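Local coordinates for malonyl CoA-acyl carrier protein transacylase (Mycobacterium tuberculosis, PDB 2QC3), which catalyses transfer of the malonyl group from malonyl-CoA to holo-acyl carrier protein, a step of fatty acid biosynthesis, at residues A[3-8]-A[267-272]; A[67-72]-A[98-103]; A[86-91]-A[218-223]; A[73-78]-A[295-300]; A[261-266]-A[284-289]. All blocks are in the same frame, centred on the assembly; numbering follows the deposited sequence.

Three of the contacts lie on one parallel sheet: contact 3 pairs strands 221-222 and 86-90, contact 1 pairs 2-7 with 263-268, and contact 5 pairs 263-268 with the edge strand 288-290. Strands 86-90 and 2-7 are neighbours, which links contacts 3 and 1. Contacts 1 and 3 have centres about 11 Å apart, contacts 1 and 5 about 12 Å. Contacts 2 and 4 share helix 57-77, which packs against helix 94-101 in the first and the C-terminal loop in the second. Along the chain, contacts 2 and 3 lie within the loop closed by contact 1, and contact 5 within that closed by contact 4. N- and C-terminal parts of the chain thus meet around one sheet.

Contact 1 (A[3-8]-A[267-272]); sequences IALLAP and VEFPPA
Leu5 lies beside Val267 and against the Phe269 ring. Its CB is 3.7 Å from Phe269 CE1, an approach to the ring that is oblique. One bond further, Leu5 CG is still 4.2 Å from the same Phe269 CE1. The CD2 branch then divides its contacts, lying 3.9 Å from both Val267 CB and Phe269 CE1. The first torsion, chi1 -55°, sets CG beside the backbone N; Leu5 and Val267, a parallel bridge pair, point the same way because both lie on one face of the sheet.

The parallel pairing is documented by three alternating backbone bonds of 2.7 to 2.9 Å: Val267 N to Ala4 O, Leu6 N to Val267 O, and Phe269 N to Leu6 O. The last is nearly straight, 172° at the hydrogen, and Leu6 O also sits at the edge of the Phe269 ring, near its plane. Beyond the strand ends Pro8 continues the contact, its CD 3.2 Å from Phe269 O and its CG beside the ring of Pro271, which follows a cis peptide bond. On the face carrying Leu6, the Glu268 carboxylate is buried but satisfied: OE1 bonds to Ser276 OG and OE2 to Gly273 N.

The contact joins central strand 2-7 of the domain's parallel sheet to its neighbour 263-268, with the Pro8 side chain about 9 Å from that of Ser92, probably the active-site serine. Strand 86-90 borders 2-7 on the other side. Helix 94-101 reaches Leu5 through Ile101, while helix 57-77 brings Leu75 to Phe269 and Thr68 to Pro8.

Contact 2 (A[67-72]-A[98-103]); sequences ATLLAH and AYAIAG
Helices 57-77 and 94-101 pack together here through Ile101, which lies over the ring of His72. The evidence for a CH-pi contact is direct: Ile101 CG1 is 4.0 Å from the His72 ring centroid and 22° off the ring normal. It stands over the face but is displaced toward the rim, so that His72 CG and ND1 are its nearest atoms, each at 3.8 Å from CG1. A chi1 of 166° points the His72 ring away from its own backbone N and across to the other helix, where the two side chains slide past each other in opposite directions. The CG2 branch of Ile101 adds a second touch, 4.1 Å from His72 ND1.

Helix 94-101 starts at the last glycine of a GxSxG sequence, consistent with the nucleophile elbow of acyltransferases; Ser92, in its middle, is probably the active-site serine, as in relatives. The helix closes with a Schellman motif: Gly103, at positive phi, is the C-prime residue, its N bonding to Ala100 O while Val104 N bonds to Tyr99 O.

One turn before His72, both methyl groups of Leu69 face Ala100 CB, CD1 and CD2 each 3.9 Å from it. At the far tip of Ile101, CD1 meets Thr68 CG2 at 4.0 Å, the two side chains crossing at about a right angle. Thr68 offers that methyl group to helix 94-101 and turns its hydroxyl elsewhere: OG1 has Pro270 O as its main hydrogen-bond partner, and Ile64 O must share the same single proton. Leu69 also touches Trp34 of helix 27-37 and Ala110 of helix 107-125.

Contact 3 (A[86-91]-A[218-223]); sequences VIVAGH and PTATLL
The backbones of 86-89 and 220-223 run 30° apart, as parallel neighbours at the 221-222 edge of the central sheet. Two bonds, both nearly straight, establish the register around Val88: its N donates to Thr221 O at 2.7 Å, and its O accepts from Leu223 N at 3.0 Å. Strand 86-90 leads into a sequence consistent with a nucleophile elbow, which begins at Gly90.

Side chains pack on both faces. On the face of Val88 and Leu222, Val88 CB is 4.0 Å from Leu222 CD1, and helix 94-101 covers the pair through Ala98. Val86 CG2 touches Ala220 CB at 3.8 Å. On the other face Ile87 reaches along two residues: CG1 lies 3.7 Å from Thr221 CG2, and the turn at chi2 (-57°) carries CD1 on to Leu223. There Ile87 and Leu223 meet at about a right angle, and both also touch Leu258 of helix 251-260.

Before the direct bonds begin, a water takes their place, donating to Val86 O and accepting from Thr221 N. The tightest spot is Ile87 CD1 against Leu223 CG, only 3.3 Å apart, closer than usual van der Waals contact.

Contact 4 (A[73-78]-A[295-300]); sequences QELARR and ADLDEL
Leu75 overlaps two leucines of the C-terminal segment with one methyl group: its CD1 lies 3.7 Å from Leu297 CD2 and 3.4 Å from Leu300 CD1. The second separation is shorter than usual van der Waals contact, so the packing is tight at this point. Leu75 and Leu300 meet at about a right angle, and Leu75 CD2 lies a little farther off, 3.8 Å from the same Leu300 CD1. It is the first torsion of Leu75, chi1 -157°, that swings its branches off helix 57-77 and toward these partners.

Leu297 has the largest share of the interface and touches three residues of 73-78: Glu74, Leu75 and Arg78. Its CD1 is 3.6 Å from Glu74 CG, touching the aliphatic part of that side chain rather than the carboxylate.

The contact thus joins the C-terminal end of helix 57-77 to the segment that follows the final strand, 288-290, of the acyltransferase core. Residues 295-296 end a 3-10 segment, and 298-300 keep helical backbone angles without regular bonding. Trp21 and Val291 also touch Leu297, and Leu81 touches Leu75.

At the solvent edge Arg78 extends from CG to NE and brings NH1 to 3.5 Å from Leu297 CB. One helical turn separates Arg78 from Glu74, and the two form a salt bridge, NE to OE1 at 3.0 Å. This bond is bent, 131° at the hydrogen, with OE1 tilted 33° from the guanidinium plane. Asp298 OD1 is 5.4 Å from Arg78 NH1, an opposite charge close by but not in contact.

Contact 5 (A[261-266]-A[284-289]); sequences HTVTAI and RGVPAR
Ile266 and Val286 form the apolar centre, their side chains meeting at about a right angle with CG1 to CG1 at 3.8 Å. The CG1 branch of Val286 also presses against the backbone of strand 263-268, 3.4 Å from Ala265 N. Val286 CG2 comes to 3.6 Å of Val263 O. Next along the same face, Ile266 CB and Ala288 CB are side by side at 3.9 Å, as expected of a parallel bridge pair. Pro287 flanks this centre, its ring CD 3.5 Å from Thr264 O.

Strands 263-268 and 288-290, with the intervening helix 275-282, make a beta-alpha-beta unit at the edge of the sheet. The backbone of Ile266 bonds in both directions: its N donates to Pro287 O at 2.8 Å, in the carbonyl plane, and its O accepts from Arg289 N at 2.7 Å. The second bond is the more bent, 142° at the hydrogen, and Ala288 CA approaches the same Ile266 O at 3.1 Å in a CA-H...O contact. Outermost is Arg289, whose chain bends at chi2 and leads its guanidinium away to a salt bridge between NH2 and Glu299 OE2.

The chemistry therefore divides in two: apolar branches and two backbone bonds join the segments, while the charge of the exposed Arg289 is paired outside the contact, with Glu299.

Contact 1 (A[3-8]-A[267-272])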
# COMPACT_ATOMS: atom_id res chain seq x y z
N ILE A 3 13.05 14.07 1.10
CA ILE A 3 13.04 12.78 0.42
C ILE A 3 11.68 12.10 0.61
O ILE A 3 11.20 11.97 1.74
CB ILE A 3 14.14 11.83 0.95
CG1 ILE A 3 15.53 12.38 0.62
CG2 ILE A 3 13.99 10.46 0.31
CD1 ILE A 3 15.89 13.63 1.37
N ALA A 4 11.06 11.69 -0.49
CA ALA A 4 9.76 11.03 -0.40
C ALA A 4 9.95 9.53 -0.22
O ALA A 4 10.61 8.89 -1.03
CB ALA A 4 8.94 11.30 -1.66
N LEU A 5 9.37 8.99 0.84
CA LEU A 5 9.46 7.56 1.10
C LEU A 5 8.09 6.97 0.79
O LEU A 5 7.10 7.29 1.46
CB LEU A 5 9.85 7.32 2.57
CG LEU A 5 11.13 7.99 3.09
CD1 LEU A 5 11.41 7.51 4.50
CD2 LEU A 5 12.31 7.68 2.18
N LEU A 6 8.03 6.12 -0.22
CA LEU A 6 6.76 5.52 -0.64
C LEU A 6 6.69 4.02 -0.36
O LEU A 6 7.59 3.27 -0.74
CB LEU A 6 6.53 5.76 -2.13
CG LEU A 6 6.83 7.17 -2.66
CD1 LEU A 6 6.48 7.25 -4.14
CD2 LEU A 6 6.04 8.20 -1.87
N ALA A 7 5.61 3.60 0.28
CA ALA A 7 5.40 2.20 0.62
C ALA A 7 4.35 1.59 -0.30
O ALA A 7 3.21 2.04 -0.34
CB ALA A 7 4.98 2.06 2.09
N PRO A 8 4.73 0.54 -1.05
CA PRO A 8 3.83 -0.15 -1.99
C PRO A 8 2.69 -0.94 -1.36
O PRO A 8 2.75 -1.32 -0.18
CB PRO A 8 4.78 -1.05 -2.77
CG PRO A 8 5.80 -1.43 -1.73
CD PRO A 8 6.06 -0.09 -1.06
N VAL A 267 12.02 7.68 -2.97
CA VAL A 267 12.49 6.35 -2.64
C VAL A 267 11.28 5.45 -2.45
O VAL A 267 10.40 5.74 -1.62
CB VAL A 267 13.32 6.34 -1.33
CG1 VAL A 267 13.82 4.93 -1.04
CG2 VAL A 267 14.48 7.32 -1.44
N GLU A 268 11.20 4.39 -3.24
CA GLU A 268 10.10 3.45 -3.12
C GLU A 268 10.66 2.21 -2.48
O GLU A 268 11.68 1.66 -2.93
CB GLU A 268 9.49 3.12 -4.49
CG GLU A 268 8.55 1.90 -4.47
CD GLU A 268 7.65 1.80 -5.70
OE1 GLU A 268 8.05 2.27 -6.79
OE2 GLU A 268 6.54 1.25 -5.57
N PHE A 269 10.01 1.77 -1.41
CA PHE A 269 10.44 0.59 -0.68
C PHE A 269 9.93 -0.68 -1.35
O PHE A 269 9.00 -0.65 -2.15
CB PHE A 269 9.93 0.66 0.76
CG PHE A 269 10.66 1.65 1.61
CD1 PHE A 269 10.53 3.01 1.38
CD2 PHE A 269 11.49 1.21 2.64
CE1 PHE A 269 11.21 3.92 2.16
CE2 PHE A 269 12.18 2.12 3.42
CZ PHE A 269 12.04 3.48 3.19
N PRO A 270 10.57 -1.83 -1.05
CA PRO A 270 10.15 -3.10 -1.64
C PRO A 270 8.89 -3.65 -0.96
O PRO A 270 8.57 -3.28 0.16
CB PRO A 270 11.37 -4.01 -1.41
CG PRO A 270 11.95 -3.46 -0.15
CD PRO A 270 11.89 -1.97 -0.40
N PRO A 271 8.14 -4.51 -1.66
CA PRO A 271 8.46 -4.94 -3.03
C PRO A 271 8.13 -3.82 -4.01
O PRO A 271 6.97 -3.57 -4.31
CB PRO A 271 7.58 -6.17 -3.21
CG PRO A 271 6.38 -5.85 -2.37
CD PRO A 271 7.00 -5.27 -1.13
N ALA A 272 9.17 -3.14 -4.49
CA ALA A 272 9.01 -2.04 -5.43
C ALA A 272 7.93 -2.33 -6.46
O ALA A 272 7.89 -3.41 -7.05
CB ALA A 272 10.33 -1.76 -6.13

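Contact 2 (A[67-72]-A[98-103])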
# COMPACT_ATOMS: atom_id res chain seq x y z
N ALA A 67 8.20 -6.99 4.14
CA ALA A 67 9.29 -6.71 3.22
C ALA A 67 9.66 -5.23 3.32
O ALA A 67 10.85 -4.87 3.37
CB ALA A 67 8.87 -7.03 1.79
N THR A 68 8.64 -4.38 3.35
CA THR A 68 8.87 -2.95 3.45
C THR A 68 9.62 -2.53 4.69
O THR A 68 10.58 -1.76 4.62
CB THR A 68 7.54 -2.15 3.38
OG1 THR A 68 7.00 -2.26 2.06
CG2 THR A 68 7.79 -0.66 3.68
N LEU A 69 9.20 -3.06 5.84
CA LEU A 69 9.83 -2.69 7.09
C LEU A 69 11.22 -3.28 7.29
O LEU A 69 12.04 -2.69 7.98
CB LEU A 69 8.89 -3.04 8.26
CG LEU A 69 7.53 -2.33 8.10
CD1 LEU A 69 6.65 -2.57 9.33
CD2 LEU A 69 7.76 -0.83 7.88
N LEU A 70 11.50 -4.44 6.70
CA LEU A 70 12.84 -5.01 6.82
C LEU A 70 13.82 -4.00 6.22
O LEU A 70 14.86 -3.70 6.81
CB LEU A 70 12.96 -6.33 6.05
CG LEU A 70 12.37 -7.60 6.67
CD1 LEU A 70 12.50 -8.73 5.68
CD2 LEU A 70 13.09 -7.93 7.97
N ALA A 71 13.45 -3.47 5.06
CA ALA A 71 14.26 -2.49 4.36
C ALA A 71 14.37 -1.23 5.19
O ALA A 71 15.45 -0.65 5.32
CB ALA A 71 13.64 -2.17 3.00
N HIS A 72 13.25 -0.80 5.75
CA HIS A 72 13.24 0.39 6.58
C HIS A 72 14.08 0.17 7.83
O HIS A 72 14.77 1.08 8.29
CB HIS A 72 11.82 0.75 7.02
CG HIS A 72 11.78 1.75 8.13
ND1 HIS A 72 12.15 3.07 7.96
CD2 HIS A 72 11.47 1.61 9.44
CE1 HIS A 72 12.06 3.70 9.11
NE2 HIS A 72 11.65 2.84 10.03
N ALA A 98 3.86 2.61 5.94
CA ALA A 98 4.14 4.05 5.96
C ALA A 98 3.99 4.59 7.38
O ALA A 98 4.78 5.43 7.82
CB ALA A 98 3.20 4.79 5.02
N TYR A 99 2.97 4.11 8.08
CA TYR A 99 2.73 4.54 9.45
C TYR A 99 3.90 4.17 10.35
O TYR A 99 4.33 4.96 11.19
CB TYR A 99 1.44 3.91 9.99
CG TYR A 99 0.19 4.68 9.64
CD1 TYR A 99 0.06 5.29 8.39
CD2 TYR A 99 -0.86 4.79 10.54
CE1 TYR A 99 -1.08 5.99 8.05
CE2 TYR A 99 -2.03 5.49 10.21
CZ TYR A 99 -2.13 6.08 8.96
OH TYR A 99 -3.26 6.78 8.62
N ALA A 100 4.41 2.95 10.18
CA ALA A 100 5.54 2.49 10.97
C ALA A 100 6.78 3.30 10.59
O ALA A 100 7.57 3.68 11.45
CB ALA A 100 5.79 1.00 10.73
N ILE A 101 6.94 3.58 9.30
CA ILE A 101 8.09 4.36 8.87
C ILE A 101 8.03 5.74 9.51
O ILE A 101 9.04 6.25 9.99
CB ILE A 101 8.12 4.47 7.33
CG1 ILE A 101 8.51 3.11 6.73
CG2 ILE A 101 9.11 5.56 6.89
CD1 ILE A 101 8.32 3.00 5.22
N ALA A 102 6.83 6.32 9.55
CA ALA A 102 6.63 7.64 10.14
C ALA A 102 6.52 7.61 11.67
O ALA A 102 6.16 8.61 12.28
CB ALA A 102 5.39 8.29 9.54
N GLY A 103 6.81 6.46 12.27
CA GLY A 103 6.79 6.33 13.72
C GLY A 103 5.46 6.30 14.46
O GLY A 103 5.43 6.45 15.68

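Contact 3 (A[86-91]-A[218-223])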
# COMPACT_ATOMS: atom_id res chain seq x y z
N VAL A 86 12.02 13.97 5.62
CA VAL A 86 11.28 13.10 4.73
C VAL A 86 9.77 13.35 4.80
O VAL A 86 9.26 13.98 5.72
CB VAL A 86 11.54 11.62 5.08
CG1 VAL A 86 13.03 11.32 5.03
CG2 VAL A 86 10.97 11.30 6.47
N ILE A 87 9.07 12.85 3.79
CA ILE A 87 7.62 12.94 3.73
C ILE A 87 7.28 11.49 3.41
O ILE A 87 7.85 10.90 2.49
CB ILE A 87 7.17 13.92 2.61
CG1 ILE A 87 5.71 14.33 2.82
CG2 ILE A 87 7.37 13.30 1.24
CD1 ILE A 87 4.74 13.19 2.89
N VAL A 88 6.38 10.89 4.19
CA VAL A 88 6.02 9.49 4.00
C VAL A 88 4.63 9.28 3.43
O VAL A 88 3.70 10.02 3.75
CB VAL A 88 6.11 8.71 5.35
CG1 VAL A 88 6.08 7.21 5.11
CG2 VAL A 88 7.38 9.11 6.09
N ALA A 89 4.48 8.26 2.59
CA ALA A 89 3.19 7.94 2.00
C ALA A 89 3.17 6.48 1.54
O ALA A 89 4.18 5.97 1.05
CB ALA A 89 2.90 8.86 0.82
N GLY A 90 2.02 5.82 1.71
CA GLY A 90 1.90 4.45 1.28
C GLY A 90 0.62 4.26 0.50
O GLY A 90 -0.33 5.01 0.63
N HIS A 91 0.59 3.24 -0.34
CA HIS A 91 -0.58 2.95 -1.13
C HIS A 91 -1.32 1.75 -0.58
O HIS A 91 -0.75 0.67 -0.46
CB HIS A 91 -0.20 2.75 -2.61
CG HIS A 91 -1.36 2.43 -3.51
ND1 HIS A 91 -1.79 3.27 -4.52
CD2 HIS A 91 -2.23 1.39 -3.50
CE1 HIS A 91 -2.87 2.77 -5.09
NE2 HIS A 91 -3.16 1.63 -4.49
N PRO A 218 3.04 10.98 14.55
CA PRO A 218 4.06 10.75 13.53
C PRO A 218 5.31 11.61 13.71
O PRO A 218 5.22 12.79 14.06
CB PRO A 218 3.32 11.04 12.22
CG PRO A 218 2.27 12.02 12.63
CD PRO A 218 1.79 11.46 13.94
N THR A 219 6.47 11.01 13.48
CA THR A 219 7.74 11.71 13.60
C THR A 219 8.09 12.40 12.29
O THR A 219 9.09 13.10 12.18
CB THR A 219 8.88 10.74 13.97
OG1 THR A 219 9.08 9.80 12.91
CG2 THR A 219 8.54 9.99 15.25
N ALA A 220 7.25 12.18 11.27
CA ALA A 220 7.48 12.79 9.97
C ALA A 220 6.16 13.11 9.31
O ALA A 220 5.11 12.65 9.76
CB ALA A 220 8.28 11.84 9.09
N THR A 221 6.20 13.93 8.27
CA THR A 221 4.98 14.28 7.54
C THR A 221 4.44 12.98 6.95
O THR A 221 5.09 12.34 6.12
CB THR A 221 5.28 15.26 6.39
OG1 THR A 221 5.97 16.40 6.91
CG2 THR A 221 3.98 15.72 5.73
N LEU A 222 3.26 12.58 7.40
CA LEU A 222 2.63 11.35 6.95
C LEU A 222 1.34 11.65 6.20
O LEU A 222 0.39 12.20 6.78
CB LEU A 222 2.34 10.45 8.16
CG LEU A 222 1.68 9.08 7.96
CD1 LEU A 222 2.59 8.13 7.17
CD2 LEU A 222 1.39 8.48 9.32
N LEU A 223 1.31 11.31 4.92
CA LEU A 223 0.13 11.54 4.09
C LEU A 223 -0.84 10.36 4.19
O LEU A 223 -0.45 9.26 4.57
CB LEU A 223 0.54 11.74 2.63
CG LEU A 223 1.51 12.89 2.38
CD1 LEU A 223 1.72 13.05 0.88
CD2 LEU A 223 0.94 14.17 2.99
O HOH W 1 8.86 15.58 7.92
O HOH W 2 -0.01 6.81 3.30

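Contact 4 (A[73-78]-A[295-300])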
# COMPACT_ATOMS: atom_id res chain seq x y z
N GLN A 73 13.98 -1.03 8.39
CA GLN A 73 14.73 -1.38 9.58
C GLN A 73 16.22 -1.25 9.31
O GLN A 73 16.95 -0.62 10.07
CB GLN A 73 14.43 -2.82 10.00
CG GLN A 73 13.05 -3.03 10.59
CD GLN A 73 12.83 -2.23 11.84
OE1 GLN A 73 12.82 -1.00 11.81
NE2 GLN A 73 12.66 -2.92 12.96
N GLU A 74 16.66 -1.84 8.20
CA GLU A 74 18.06 -1.79 7.83
C GLU A 74 18.47 -0.36 7.52
O GLU A 74 19.56 0.07 7.86
CB GLU A 74 18.33 -2.68 6.62
CG GLU A 74 19.79 -2.74 6.22
CD GLU A 74 20.70 -3.24 7.33
OE1 GLU A 74 21.93 -3.26 7.13
OE2 GLU A 74 20.19 -3.61 8.42
N LEU A 75 17.57 0.37 6.87
CA LEU A 75 17.84 1.75 6.53
C LEU A 75 18.01 2.51 7.85
O LEU A 75 18.86 3.39 7.96
CB LEU A 75 16.67 2.32 5.71
CG LEU A 75 16.98 3.53 4.82
CD1 LEU A 75 18.14 3.20 3.89
CD2 LEU A 75 15.74 3.90 4.01
N ALA A 76 17.21 2.15 8.84
CA ALA A 76 17.28 2.78 10.15
C ALA A 76 18.57 2.39 10.85
O ALA A 76 19.17 3.20 11.57
CB ALA A 76 16.09 2.35 11.00
N ARG A 77 19.00 1.16 10.63
CA ARG A 77 20.22 0.63 11.24
C ARG A 77 21.46 1.40 10.79
O ARG A 77 22.26 1.83 11.62
CB ARG A 77 20.36 -0.85 10.90
CG ARG A 77 21.45 -1.59 11.67
CD ARG A 77 21.46 -3.07 11.30
NE ARG A 77 22.48 -3.83 12.03
CZ ARG A 77 22.48 -4.02 13.35
NH1 ARG A 77 21.51 -3.52 14.10
NH2 ARG A 77 23.45 -4.73 13.92
N ARG A 78 21.61 1.59 9.49
CA ARG A 78 22.76 2.30 8.95
C ARG A 78 22.66 3.82 9.09
O ARG A 78 23.58 4.55 8.73
CB ARG A 78 22.96 1.95 7.48
CG ARG A 78 23.07 0.46 7.21
CD ARG A 78 23.07 0.20 5.72
NE ARG A 78 23.21 -1.22 5.42
CZ ARG A 78 23.20 -1.73 4.19
NH1 ARG A 78 23.04 -0.93 3.15
NH2 ARG A 78 23.33 -3.03 4.01
N ALA A 295 21.63 -3.85 -1.49
CA ALA A 295 22.71 -3.18 -2.20
C ALA A 295 22.25 -1.83 -2.73
O ALA A 295 22.96 -1.19 -3.51
CB ALA A 295 23.20 -4.05 -3.35
N ASP A 296 21.07 -1.40 -2.32
CA ASP A 296 20.52 -0.12 -2.75
C ASP A 296 20.42 0.84 -1.59
O ASP A 296 20.42 2.06 -1.78
CB ASP A 296 19.14 -0.33 -3.37
CG ASP A 296 19.19 -1.14 -4.65
OD1 ASP A 296 18.11 -1.53 -5.15
OD2 ASP A 296 20.30 -1.39 -5.16
N LEU A 297 20.36 0.31 -0.38
CA LEU A 297 20.24 1.14 0.81
C LEU A 297 21.48 2.00 1.07
O LEU A 297 21.58 2.66 2.10
CB LEU A 297 19.94 0.27 2.03
CG LEU A 297 18.64 -0.54 1.93
CD1 LEU A 297 18.34 -1.22 3.25
CD2 LEU A 297 17.49 0.38 1.55
N ASP A 298 22.40 2.01 0.12
CA ASP A 298 23.62 2.80 0.23
C ASP A 298 23.46 4.14 -0.48
O ASP A 298 23.53 5.20 0.13
CB ASP A 298 24.80 2.05 -0.37
CG ASP A 298 24.52 1.56 -1.78
OD1 ASP A 298 23.58 0.76 -1.96
OD2 ASP A 298 25.24 1.99 -2.71
N GLU A 299 23.25 4.06 -1.79
CA GLU A 299 23.08 5.24 -2.63
C GLU A 299 22.12 6.27 -2.04
O GLU A 299 22.28 7.47 -2.26
CB GLU A 299 22.56 4.81 -4.01
CG GLU A 299 22.30 5.97 -4.96
CD GLU A 299 23.57 6.65 -5.42
OE1 GLU A 299 24.29 7.20 -4.56
OE2 GLU A 299 23.84 6.65 -6.63
N LEU A 300 21.13 5.80 -1.29
CA LEU A 300 20.15 6.68 -0.68
C LEU A 300 20.78 7.85 0.06
O LEU A 300 20.21 8.94 0.12
CB LEU A 300 19.24 5.89 0.26
CG LEU A 300 18.52 4.69 -0.37
CD1 LEU A 300 17.54 4.11 0.63
CD2 LEU A 300 17.78 5.12 -1.63

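Contact 5 (A[261-266]-A[284-289])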
# COMPACT_ATOMS: atom_id res chain seq x y z
N HIS A 261 5.34 20.15 -1.63
CA HIS A 261 6.55 20.20 -0.84
C HIS A 261 7.76 20.24 -1.76
O HIS A 261 7.62 20.16 -2.98
CB HIS A 261 6.65 18.97 0.07
CG HIS A 261 5.58 18.92 1.12
ND1 HIS A 261 4.24 18.99 0.82
CD2 HIS A 261 5.66 18.80 2.47
CE1 HIS A 261 3.54 18.92 1.94
NE2 HIS A 261 4.38 18.81 2.95
N THR A 262 8.95 20.38 -1.18
CA THR A 262 10.17 20.43 -1.98
C THR A 262 10.80 19.05 -2.04
O THR A 262 11.94 18.85 -1.61
CB THR A 262 11.18 21.43 -1.39
OG1 THR A 262 10.54 22.70 -1.19
CG2 THR A 262 12.36 21.62 -2.33
N VAL A 263 10.04 18.08 -2.54
CA VAL A 263 10.55 16.72 -2.66
C VAL A 263 11.70 16.74 -3.66
O VAL A 263 11.51 17.07 -4.83
CB VAL A 263 9.46 15.75 -3.15
CG1 VAL A 263 8.79 16.30 -4.40
CG2 VAL A 263 10.07 14.38 -3.44
N THR A 264 12.89 16.40 -3.19
CA THR A 264 14.07 16.41 -4.05
C THR A 264 14.52 15.02 -4.47
O THR A 264 15.45 14.87 -5.25
CB THR A 264 15.23 17.12 -3.34
OG1 THR A 264 15.67 16.34 -2.22
CG2 THR A 264 14.77 18.49 -2.86
N ALA A 265 13.85 13.99 -3.95
CA ALA A 265 14.20 12.62 -4.29
C ALA A 265 13.07 11.69 -3.88
O ALA A 265 12.38 11.93 -2.89
CB ALA A 265 15.49 12.23 -3.60
N ILE A 266 12.88 10.62 -4.65
CA ILE A 266 11.84 9.65 -4.36
C ILE A 266 12.43 8.28 -4.08
O ILE A 266 13.23 7.77 -4.86
CB ILE A 266 10.87 9.48 -5.55
CG1 ILE A 266 10.27 10.83 -5.95
CG2 ILE A 266 9.78 8.47 -5.18
CD1 ILE A 266 9.50 11.52 -4.87
N ARG A 284 8.48 16.00 -11.79
CA ARG A 284 9.45 15.92 -12.87
C ARG A 284 10.80 16.52 -12.50
O ARG A 284 10.87 17.58 -11.88
CB ARG A 284 8.90 16.61 -14.12
CG ARG A 284 7.63 15.98 -14.65
CD ARG A 284 7.06 16.76 -15.82
NE ARG A 284 5.76 16.22 -16.23
CZ ARG A 284 4.96 16.80 -17.12
NH1 ARG A 284 5.32 17.94 -17.71
NH2 ARG A 284 3.80 16.23 -17.43
N GLY A 285 11.87 15.83 -12.88
CA GLY A 285 13.20 16.32 -12.57
C GLY A 285 13.69 15.78 -11.24
O GLY A 285 14.82 16.05 -10.82
N VAL A 286 12.83 15.01 -10.58
CA VAL A 286 13.17 14.42 -9.29
C VAL A 286 13.63 12.98 -9.46
O VAL A 286 12.89 12.14 -9.97
CB VAL A 286 11.96 14.44 -8.33
CG1 VAL A 286 12.36 13.90 -6.96
CG2 VAL A 286 11.41 15.85 -8.21
N PRO A 287 14.86 12.67 -9.05
CA PRO A 287 15.35 11.30 -9.18
C PRO A 287 14.63 10.34 -8.24
O PRO A 287 14.28 10.70 -7.11
CB PRO A 287 16.83 11.43 -8.85
CG PRO A 287 16.85 12.56 -7.85
CD PRO A 287 15.89 13.55 -8.47
N ALA A 288 14.40 9.12 -8.71
CA ALA A 288 13.73 8.10 -7.92
C ALA A 288 14.63 6.89 -7.74
O ALA A 288 15.50 6.62 -8.57
CB ALA A 288 12.43 7.70 -8.60
N ARG A 289 14.41 6.16 -6.66
CA ARG A 289 15.19 4.97 -6.36
C ARG A 289 14.25 3.83 -5.97
O ARG A 289 13.47 3.96 -5.03
CB ARG A 289 16.18 5.24 -5.23
CG ARG A 289 17.34 6.15 -5.62
CD ARG A 289 18.26 5.48 -6.63
NE ARG A 289 19.41 6.32 -6.96
CZ ARG A 289 20.37 5.97 -7.81
NH1 ARG A 289 20.33 4.80 -8.44
NH2 ARG A 289 21.38 6.80 -8.05